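AxyAgu115A (Amphibacillus xylanus NBRC 15112, PDB 6NPS) acts as a family GH115 alpha-glucuronidase, a hydrolase that probably releases glucuronic acid side groups from glucuronoxylan chains. Local coordinates at residues W271-N276 with L324-Q329; T330-I335 with P341-V346; K503-E508 with L549-E554; N511-I516 with Y573-N578. The protein carries 3 engineered substitutions. One frame throughout, in Å; residues are numbered along the deposited sequence.

Interaction 1: W271-N276 with L324-Q329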
# COMPACT_ATOMS: atom_id res chain seq x y z
N TRP A 271 1.47 45.95 -9.86
CA TRP A 271 1.30 45.99 -8.41
C TRP A 271 2.70 45.96 -7.81
O TRP A 271 3.20 44.92 -7.37
CB TRP A 271 0.43 44.84 -7.93
CG TRP A 271 -0.01 44.98 -6.51
CD1 TRP A 271 0.35 44.19 -5.46
CD2 TRP A 271 -0.91 45.97 -5.98
NE1 TRP A 271 -0.26 44.62 -4.31
CE2 TRP A 271 -1.04 45.71 -4.60
CE3 TRP A 271 -1.62 47.04 -6.54
CZ2 TRP A 271 -1.83 46.50 -3.76
CZ3 TRP A 271 -2.41 47.82 -5.72
CH2 TRP A 271 -2.51 47.54 -4.34
N ASN A 272 3.35 47.12 -7.84
CA ASN A 272 4.79 47.21 -7.62
C ASN A 272 5.13 48.65 -7.29
O ASN A 272 5.11 49.52 -8.17
CB ASN A 272 5.55 46.74 -8.87
CG ASN A 272 7.03 46.52 -8.61
OD1 ASN A 272 7.71 47.41 -8.10
ND2 ASN A 272 7.53 45.34 -8.96
N PHE A 273 5.41 48.92 -6.01
CA PHE A 273 5.71 50.27 -5.57
C PHE A 273 7.06 50.76 -6.05
O PHE A 273 7.32 51.97 -6.03
CB PHE A 273 5.65 50.35 -4.04
CG PHE A 273 5.56 51.75 -3.51
CD1 PHE A 273 4.38 52.47 -3.61
CD2 PHE A 273 6.65 52.33 -2.89
CE1 PHE A 273 4.29 53.75 -3.11
CE2 PHE A 273 6.56 53.62 -2.39
CZ PHE A 273 5.37 54.33 -2.51
N ILE A 274 7.93 49.85 -6.48
CA ILE A 274 9.24 50.24 -7.01
C ILE A 274 9.11 50.73 -8.44
O ILE A 274 9.55 51.83 -8.79
CB ILE A 274 10.24 49.08 -6.89
CG1 ILE A 274 10.42 48.66 -5.42
CG2 ILE A 274 11.58 49.42 -7.53
CD1 ILE A 274 10.60 47.16 -5.24
N THR A 275 8.53 49.90 -9.32
CA THR A 275 8.49 50.25 -10.74
C THR A 275 7.28 51.08 -11.13
O THR A 275 7.31 51.74 -12.17
CB THR A 275 8.55 48.97 -11.61
OG1 THR A 275 7.34 48.21 -11.41
CG2 THR A 275 9.75 48.10 -11.24
N ASN A 276 6.21 51.05 -10.33
CA ASN A 276 5.00 51.83 -10.61
C ASN A 276 4.66 52.65 -9.36
O ASN A 276 3.56 52.58 -8.81
CB ASN A 276 3.87 50.88 -11.05
CG ASN A 276 2.53 51.59 -11.25
OD1 ASN A 276 2.49 52.75 -11.66
ND2 ASN A 276 1.44 50.89 -10.95
N LEU A 324 8.66 48.19 2.81
CA LEU A 324 7.56 48.49 3.73
C LEU A 324 7.75 49.83 4.42
O LEU A 324 6.79 50.57 4.64
CB LEU A 324 7.42 47.39 4.78
CG LEU A 324 6.59 46.21 4.28
CD1 LEU A 324 6.26 45.24 5.42
CD2 LEU A 324 5.32 46.68 3.56
N ARG A 325 8.98 50.16 4.80
CA ARG A 325 9.21 51.46 5.41
C ARG A 325 8.82 52.59 4.46
O ARG A 325 8.33 53.64 4.90
CB ARG A 325 10.67 51.59 5.83
CG ARG A 325 10.90 52.50 7.04
CD ARG A 325 12.36 52.55 7.44
NE ARG A 325 12.88 51.24 7.87
CZ ARG A 325 12.84 50.79 9.13
NH1 ARG A 325 12.30 51.53 10.09
NH2 ARG A 325 13.35 49.60 9.41
N ASP A 326 9.06 52.39 3.16
CA ASP A 326 8.80 53.42 2.17
C ASP A 326 7.31 53.54 1.92
O ASP A 326 6.74 54.63 1.90
CB ASP A 326 9.56 53.13 0.86
CG ASP A 326 9.80 54.39 0.02
OD1 ASP A 326 10.46 54.31 -1.05
OD2 ASP A 326 9.34 55.48 0.43
N VAL A 327 6.66 52.41 1.69
CA VAL A 327 5.22 52.40 1.50
C VAL A 327 4.52 53.12 2.65
O VAL A 327 3.79 54.11 2.44
CB VAL A 327 4.73 50.95 1.34
CG1 VAL A 327 3.24 50.88 1.42
CG2 VAL A 327 5.25 50.36 0.01
N ILE A 328 4.78 52.68 3.89
CA ILE A 328 4.06 53.21 5.06
C ILE A 328 4.24 54.72 5.18
O ILE A 328 3.28 55.46 5.44
CB ILE A 328 4.50 52.47 6.34
CG1 ILE A 328 3.89 51.08 6.37
CG2 ILE A 328 4.06 53.28 7.55
CD1 ILE A 328 4.49 50.05 7.40
N GLN A 329 5.46 55.21 4.99
CA GLN A 329 5.67 56.65 5.03
C GLN A 329 4.78 57.37 4.02
O GLN A 329 4.24 58.44 4.30
CB GLN A 329 7.14 56.97 4.78
CG GLN A 329 7.96 57.15 6.04
CD GLN A 329 9.02 58.21 5.87
OE1 GLN A 329 9.29 59.00 6.78
NE2 GLN A 329 9.63 58.24 4.69

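Interaction 2: T330-I335 with P341-V346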
# COMPACT_ATOMS: atom_id res chain seq x y z
N THR A 330 4.63 56.78 2.82
CA THR A 330 3.78 57.37 1.78
C THR A 330 2.31 57.33 2.19
O THR A 330 1.58 58.33 2.06
CB THR A 330 3.98 56.62 0.45
OG1 THR A 330 5.36 56.63 0.07
CG2 THR A 330 3.15 57.25 -0.65
N GLN A 331 1.84 56.17 2.66
CA GLN A 331 0.44 56.01 3.01
C GLN A 331 0.03 56.99 4.10
O GLN A 331 -1.00 57.67 3.99
CB GLN A 331 0.18 54.56 3.41
CG GLN A 331 0.19 53.58 2.23
CD GLN A 331 0.33 52.15 2.68
OE1 GLN A 331 0.83 51.90 3.77
NE2 GLN A 331 -0.09 51.21 1.85
N ASN A 332 0.87 57.15 5.14
CA ASN A 332 0.54 58.11 6.19
C ASN A 332 0.39 59.52 5.65
O ASN A 332 -0.47 60.28 6.12
CB ASN A 332 1.60 58.08 7.28
CG ASN A 332 1.35 56.96 8.28
OD1 ASN A 332 0.26 56.37 8.33
ND2 ASN A 332 2.37 56.64 9.06
N LYS A 333 1.24 59.88 4.69
CA LYS A 333 1.19 61.21 4.07
C LYS A 333 -0.13 61.42 3.33
O LYS A 333 -0.77 62.46 3.46
CB LYS A 333 2.37 61.40 3.11
CG LYS A 333 2.92 62.81 3.06
CD LYS A 333 3.41 63.18 1.67
CE LYS A 333 3.34 64.68 1.43
NZ LYS A 333 3.50 65.02 -0.01
N LEU A 334 -0.53 60.41 2.57
CA LEU A 334 -1.83 60.40 1.91
C LEU A 334 -2.98 60.51 2.92
O LEU A 334 -3.91 61.32 2.75
CB LEU A 334 -1.96 59.15 1.07
CG LEU A 334 -1.11 59.10 -0.20
CD1 LEU A 334 -1.42 57.76 -0.85
CD2 LEU A 334 -1.41 60.30 -1.09
N ILE A 335 -2.90 59.77 4.02
CA ILE A 335 -3.99 59.79 4.99
C ILE A 335 -4.13 61.17 5.62
O ILE A 335 -5.23 61.73 5.69
CB ILE A 335 -3.79 58.66 6.02
CG1 ILE A 335 -4.02 57.31 5.33
CG2 ILE A 335 -4.72 58.86 7.22
CD1 ILE A 335 -3.47 56.12 6.12
N PRO A 341 -6.02 65.59 8.97
CA PRO A 341 -4.67 66.08 9.28
C PRO A 341 -4.06 65.55 10.58
O PRO A 341 -2.83 65.61 10.72
CB PRO A 341 -4.85 67.60 9.36
CG PRO A 341 -6.09 67.86 8.60
CD PRO A 341 -6.98 66.70 8.78
N ASN A 342 -4.90 65.11 11.51
CA ASN A 342 -4.44 64.58 12.79
C ASN A 342 -4.36 63.06 12.71
O ASN A 342 -5.33 62.36 12.98
CB ASN A 342 -5.38 65.00 13.92
CG ASN A 342 -4.74 64.86 15.29
OD1 ASN A 342 -3.65 64.30 15.43
ND2 ASN A 342 -5.42 65.35 16.31
N LEU A 343 -3.18 62.56 12.35
CA LEU A 343 -2.97 61.12 12.20
C LEU A 343 -3.43 60.32 13.42
O LEU A 343 -3.96 59.22 13.27
CB LEU A 343 -1.49 60.90 11.92
CG LEU A 343 -1.05 59.87 10.89
CD1 LEU A 343 -2.05 59.80 9.71
CD2 LEU A 343 0.38 60.22 10.43
N LYS A 344 -3.24 60.85 14.64
CA LYS A 344 -3.66 60.10 15.82
C LYS A 344 -5.17 59.87 15.86
O LYS A 344 -5.62 58.94 16.54
CB LYS A 344 -3.22 60.82 17.09
CG LYS A 344 -1.73 60.77 17.33
CD LYS A 344 -1.35 61.21 18.73
CE LYS A 344 0.17 61.21 18.90
NZ LYS A 344 0.63 61.76 20.21
N GLU A 345 -5.96 60.68 15.17
CA GLU A 345 -7.39 60.46 15.11
C GLU A 345 -7.80 59.45 14.04
O GLU A 345 -9.00 59.20 13.90
CB GLU A 345 -8.12 61.78 14.87
CG GLU A 345 -8.04 62.75 16.04
CD GLU A 345 -9.06 63.88 15.94
OE1 GLU A 345 -10.11 63.78 16.62
OE2 GLU A 345 -8.81 64.85 15.19
N VAL A 346 -6.86 58.87 13.31
CA VAL A 346 -7.25 57.97 12.22
C VAL A 346 -6.85 56.55 12.60
O VAL A 346 -5.65 56.23 12.64
CB VAL A 346 -6.62 58.39 10.88
CG1 VAL A 346 -7.16 57.48 9.79
CG2 VAL A 346 -6.96 59.84 10.62

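Interaction 3: K503-E508 with L549-E554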
# COMPACT_ATOMS: atom_id res chain seq x y z
N LYS A 503 -31.83 19.06 25.92
CA LYS A 503 -30.75 20.04 25.85
C LYS A 503 -29.43 19.43 26.28
O LYS A 503 -28.38 19.80 25.73
CB LYS A 503 -31.08 21.27 26.69
CG LYS A 503 -32.07 22.14 25.99
CD LYS A 503 -32.44 23.40 26.75
CE LYS A 503 -33.22 23.05 28.01
NZ LYS A 503 -34.01 24.22 28.50
N ASP A 504 -29.43 18.45 27.19
CA ASP A 504 -28.14 17.85 27.49
C ASP A 504 -27.70 16.94 26.36
O ASP A 504 -26.50 16.71 26.18
CB ASP A 504 -28.12 17.10 28.81
CG ASP A 504 -26.68 16.80 29.28
OD1 ASP A 504 -26.07 17.66 29.96
OD2 ASP A 504 -26.15 15.72 28.96
N LYS A 505 -28.64 16.38 25.60
CA LYS A 505 -28.23 15.62 24.43
C LYS A 505 -27.63 16.55 23.38
O LYS A 505 -26.61 16.21 22.76
CB LYS A 505 -29.42 14.84 23.88
CG LYS A 505 -29.80 13.64 24.79
CD LYS A 505 -31.06 12.95 24.30
CE LYS A 505 -31.37 11.76 25.22
NZ LYS A 505 -32.53 11.02 24.70
N VAL A 506 -28.22 17.74 23.18
CA VAL A 506 -27.61 18.72 22.27
C VAL A 506 -26.20 19.06 22.72
O VAL A 506 -25.28 19.16 21.90
CB VAL A 506 -28.47 19.99 22.17
CG1 VAL A 506 -27.72 21.08 21.33
CG2 VAL A 506 -29.83 19.64 21.55
N PHE A 507 -25.98 19.19 24.03
CA PHE A 507 -24.63 19.45 24.51
C PHE A 507 -23.67 18.31 24.14
O PHE A 507 -22.56 18.56 23.67
CB PHE A 507 -24.63 19.68 26.03
CG PHE A 507 -23.24 19.82 26.58
CD1 PHE A 507 -22.52 21.00 26.39
CD2 PHE A 507 -22.61 18.76 27.21
CE1 PHE A 507 -21.23 21.13 26.85
CE2 PHE A 507 -21.32 18.87 27.68
CZ PHE A 507 -20.62 20.07 27.49
N GLU A 508 -24.09 17.05 24.34
CA GLU A 508 -23.25 15.93 23.90
C GLU A 508 -22.89 16.03 22.42
O GLU A 508 -21.78 15.67 22.04
CB GLU A 508 -23.95 14.59 24.14
CG GLU A 508 -24.16 14.23 25.61
CD GLU A 508 -24.75 12.82 25.75
OE1 GLU A 508 -24.09 11.83 25.36
OE2 GLU A 508 -25.89 12.71 26.26
N LEU A 549 -24.45 9.92 16.59
CA LEU A 549 -25.43 9.85 15.49
C LEU A 549 -26.80 9.40 16.00
O LEU A 549 -27.83 9.94 15.58
CB LEU A 549 -24.94 8.90 14.39
CG LEU A 549 -23.65 9.34 13.69
CD1 LEU A 549 -23.14 8.25 12.73
CD2 LEU A 549 -23.82 10.67 12.96
N GLY A 550 -26.83 8.43 16.93
CA GLY A 550 -28.10 8.03 17.50
C GLY A 550 -28.83 9.17 18.18
O GLY A 550 -30.05 9.32 18.02
N LEU A 551 -28.11 9.98 18.98
CA LEU A 551 -28.76 11.13 19.62
C LEU A 551 -29.24 12.14 18.58
O LEU A 551 -30.33 12.71 18.71
CB LEU A 551 -27.80 11.83 20.59
CG LEU A 551 -27.25 11.10 21.81
CD1 LEU A 551 -26.33 12.02 22.62
CD2 LEU A 551 -28.39 10.53 22.66
N ALA A 552 -28.43 12.39 17.56
CA ALA A 552 -28.81 13.38 16.55
C ALA A 552 -30.08 12.94 15.83
O ALA A 552 -30.94 13.76 15.52
CB ALA A 552 -27.68 13.57 15.53
N GLU A 553 -30.24 11.63 15.60
CA GLU A 553 -31.47 11.16 14.97
C GLU A 553 -32.66 11.17 15.92
O GLU A 553 -33.80 11.37 15.48
CB GLU A 553 -31.27 9.77 14.36
CG GLU A 553 -30.36 9.82 13.12
CD GLU A 553 -31.12 10.04 11.80
OE1 GLU A 553 -32.18 10.71 11.79
OE2 GLU A 553 -30.64 9.55 10.76
N GLU A 554 -32.45 10.97 17.23
CA GLU A 554 -33.56 11.09 18.16
C GLU A 554 -34.12 12.51 18.13
O GLU A 554 -35.34 12.71 18.04
CB GLU A 554 -33.13 10.75 19.58
CG GLU A 554 -32.74 9.32 19.82
CD GLU A 554 -32.18 9.11 21.23
OE1 GLU A 554 -32.57 9.87 22.15
OE2 GLU A 554 -31.36 8.18 21.42

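Interaction 4: N511-I516 with Y573-N578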
# COMPACT_ATOMS: atom_id res chain seq x y z
N ASN A 511 -20.43 19.40 21.77
CA ASN A 511 -19.14 19.12 22.38
C ASN A 511 -18.50 17.90 21.75
O ASN A 511 -17.28 17.89 21.49
CB ASN A 511 -19.33 18.90 23.88
CG ASN A 511 -18.06 19.12 24.64
OD1 ASN A 511 -17.63 20.26 24.85
ND2 ASN A 511 -17.42 18.03 25.06
N GLY A 512 -19.30 16.87 21.48
CA GLY A 512 -18.88 15.67 20.80
C GLY A 512 -18.31 15.87 19.41
O GLY A 512 -17.16 15.48 19.17
N TYR A 513 -19.08 16.44 18.47
CA TYR A 513 -18.56 16.51 17.12
C TYR A 513 -17.36 17.46 17.03
O TYR A 513 -16.41 17.20 16.28
CB TYR A 513 -19.67 16.90 16.11
CG TYR A 513 -19.82 18.38 15.77
CD1 TYR A 513 -18.95 19.00 14.88
CD2 TYR A 513 -20.88 19.14 16.30
CE1 TYR A 513 -19.09 20.36 14.55
CE2 TYR A 513 -21.03 20.53 15.97
CZ TYR A 513 -20.12 21.11 15.10
OH TYR A 513 -20.26 22.48 14.77
N THR A 514 -17.35 18.55 17.82
CA THR A 514 -16.25 19.50 17.66
C THR A 514 -14.93 18.94 18.21
O THR A 514 -13.86 19.24 17.65
CB THR A 514 -16.56 20.88 18.31
OG1 THR A 514 -16.93 20.75 19.71
CG2 THR A 514 -17.66 21.62 17.54
N LYS A 515 -14.99 18.14 19.28
CA LYS A 515 -13.77 17.48 19.76
C LYS A 515 -13.19 16.55 18.69
O LYS A 515 -11.99 16.58 18.40
CB LYS A 515 -14.03 16.68 21.06
CG LYS A 515 -12.64 16.33 21.65
CD LYS A 515 -12.64 15.66 22.95
CE LYS A 515 -11.20 15.24 23.34
NZ LYS A 515 -10.42 16.22 24.11
N ILE A 516 -14.03 15.71 18.10
CA ILE A 516 -13.57 14.77 17.07
C ILE A 516 -13.10 15.50 15.80
O ILE A 516 -12.03 15.21 15.26
CB ILE A 516 -14.69 13.74 16.78
CG1 ILE A 516 -14.90 12.86 18.03
CG2 ILE A 516 -14.32 12.91 15.52
CD1 ILE A 516 -16.31 12.36 18.10
N TYR A 573 -26.91 19.13 11.01
CA TYR A 573 -26.03 19.11 9.84
C TYR A 573 -24.54 19.14 10.22
O TYR A 573 -23.79 18.28 9.73
CB TYR A 573 -26.43 20.28 8.91
CG TYR A 573 -25.44 20.48 7.78
CD1 TYR A 573 -25.33 19.54 6.77
CD2 TYR A 573 -24.61 21.60 7.74
CE1 TYR A 573 -24.41 19.71 5.73
CE2 TYR A 573 -23.70 21.78 6.71
CZ TYR A 573 -23.60 20.81 5.72
OH TYR A 573 -22.68 20.96 4.71
N PRO A 574 -24.04 20.07 11.06
CA PRO A 574 -22.62 19.98 11.51
C PRO A 574 -22.26 18.63 12.16
O PRO A 574 -21.15 18.13 11.95
CB PRO A 574 -22.50 21.10 12.56
CG PRO A 574 -23.66 21.93 12.40
CD PRO A 574 -24.75 21.19 11.68
N THR A 575 -23.12 18.09 13.03
CA THR A 575 -22.78 16.83 13.71
C THR A 575 -22.68 15.69 12.72
O THR A 575 -21.65 15.02 12.62
CB THR A 575 -23.83 16.47 14.77
OG1 THR A 575 -23.90 17.51 15.72
CG2 THR A 575 -23.45 15.14 15.49
N VAL A 576 -23.74 15.48 11.95
CA VAL A 576 -23.81 14.32 11.09
C VAL A 576 -22.83 14.47 9.95
O VAL A 576 -22.17 13.50 9.55
CB VAL A 576 -25.26 14.11 10.59
CG1 VAL A 576 -25.30 12.99 9.54
CG2 VAL A 576 -26.21 13.81 11.77
N GLY A 577 -22.68 15.69 9.42
CA GLY A 577 -21.75 15.88 8.34
C GLY A 577 -20.35 15.50 8.74
O GLY A 577 -19.67 14.75 8.03
N ASN A 578 -19.88 16.04 9.86
CA ASN A 578 -18.54 15.72 10.34
C ASN A 578 -18.41 14.25 10.71
O ASN A 578 -17.43 13.58 10.36
CB ASN A 578 -18.23 16.56 11.58
CG ASN A 578 -17.46 17.84 11.25
OD1 ASN A 578 -16.40 17.80 10.63
ND2 ASN A 578 -18.02 18.99 11.67

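Interaction 1: W271-N276 with L324-Q329
A chi1 of -164° sets CG of Phe273 anti to the backbone N and carries the ring to helix 317-338, where Val327 holds CG1 anti to N (chi1 168°) and leaves its other methyl, CG2, to meet the ring. That methyl lies over one face of Phe273, off centre toward the rim, in a CH-pi contact of 4.0 Å from Val327 CG2 to the ring centroid. Phe273 CG and CD2 both lie 3.8 Å from Val327 CG2. Asp326 approaches differently, at the ring edge: its carboxylate carbon CG stands 4.1 Å from Phe273 CE2, and the carboxylate plane is almost perpendicular to the ring. The acid finds its charge partner in Arg277, which forms a salt bridge with Asp326 OD1. The turn behind the aromatic is held by an Asx motif, in which Asn272 OD1 accepts from Thr275 N at 2.9 Å, the donor standing above the carbonyl plane. Cutting Phe273 back to an alanine removes the ring, which is likely to leave a gap beside Val327 CG2 and weaken the turn's hold on the helix. Asn276 sits at the N-cap of helix 277-291, its OD1 making a weak hydrogen bond to Gly279 N; Thr281 of that helix touches Phe273 and Trp284 packs on Val327, so the buried ring sits where loop, helix 277-291 and helix 317-338 come together.

Interaction 2: T330-I335 with P341-V346
Ile335, whose methyl CG2 meets both Leu343 and Val346, is held in its helix by a backbone bond of 2.8 Å from Ile335 N to Gln331 O. This methyl is the focus of the contact. Ile335 CG2 lies 3.8 Å from Leu343 CD1, the two side chains crossing at about a right angle, and also 3.8 Å from Val346 CG1. Because CG1 of Ile335 lies anti to the carbonyl carbon (chi1 -70°), CG2 takes the place opposite the backbone N and is presented to the chain returning from the helix. The second methyl of Leu343 is used one helical turn earlier, where CD2 rests 4.0 Å from Asn332 CB and touches the amide carbon as well. The two segments form part of a beta-alpha-beta crossover in the TIM-barrel-like region of the enzyme: helix 317-338 connects the neighbouring parallel strands 298-300 and 348-351, and the contact folds the final approach to the second strand back against the helix. Ile335 and Val346 both reach Ile298 of the first strand. The approach is shaped by a short 3-10 turn, in which Val346 N bonds to Leu343 O at 2.9 Å, bringing the two residues that flank Ile335 CG2 to the same side. The buried Asn332 amide satisfies both of its ends beyond the segments, OD1 accepting from Arg348 NH1 and ND2 donating to Glu374 OE1.

Interaction 3: K503-E508 with L549-E554
Two helices that run largely antiparallel, 500-519 and 537-558, pack here with Leu551 of the second set between Lys505 and Glu508 of the first. The axes of the short segments come within 9.7 Å of each other at a crossing angle of -138°. Leu551 divides its branches between the two charged residues. Its CD2 lies against the methylene chain of Lys505, 4.0 Å from Lys505 CD, whereas CD1 meets the end of Glu508, with Leu551 CD1 3.5 Å from Glu508 OE1. Lys505 runs on past the leucine in a fully extended chain and delivers its ammonium to Glu554, one turn along the partner helix. The resulting salt bridge is 2.8 Å from Lys505 NZ to Glu554 OE1, and the nitrogen meets that oxygen nearly in line with its C-O bond. Glu501 offers the same ammonium a second, long and weak ion pair, while Glu508 OE1 is hydrogen-bonded to His547 NE2. With a methionine in place of Lys505 the ammonium is gone, and the Glu554 carboxylate would probably be left without its cationic mate. The contact thus combines a buried leucine with partly exposed charges: the methylenes of the lysine lie against the apolar branch, and its charge, probably balanced by the nearby acids, ties the two helices at their margin.

Interaction 4: N511-I516 with Y573-N578
Tyr513 of helix 500-519 lays its ring against Pro574, Thr575 and Asn578 in a helix-helix crossing with helix 564-596, at 42° between the short axes. The tight part lies around this ring, where the backbones draw close enough for Tyr513 CA and Thr575 CA to be 5.4 Å apart. A chi1 of 94°, well off a staggered position, places the ring beneath the proline carbonyl and Thr575 N, both over one face, with Thr514 CG2 of its own helix on the opposite face. At the phenol end Pro574 CB packs 3.5 Å from Tyr513 CZ, and Asn578 ND2 approaches obliquely to 3.3 Å from Tyr513 CD1, the amide and ring planes 20° apart. Ile516 points toward the partner helix but misses residues 573-578 and packs on Leu579 and Gln582 further along it. On the looser side the partly exposed Lys515 extends instead to the carbonyls of Gly822, Gly824 and Thr826. Asn424 joins the buried polar ends, its ND2 bonding to Tyr513 OH and its O accepting from Asn578 ND2. Asn578 ND2 also donates to Pro574 O at 3.3 Å, and that oxygen takes Asn578 N from the other face of its carbonyl plane.

Interactions 1 and 2 share helix 317-338 and lie in series along it, about 17 Å apart between centres; they meet where Phe273 CZ touches Thr330 OG1. Both are buried and depend on apolar branches, an aromatic face in the first and aliphatic methyls in the second. Interactions 3 and 4 share helix 500-519 instead, their centres about 11 Å apart, and their partner helices also touch, Ala552 packing on Val576. Interaction 4 is fully buried around a tyrosine, whereas interaction 3 is only partly buried and alone bridges its segments with a salt link. Between centres, interaction 1 stands about 55 Å from interaction 3, on the other side of the chain's centre.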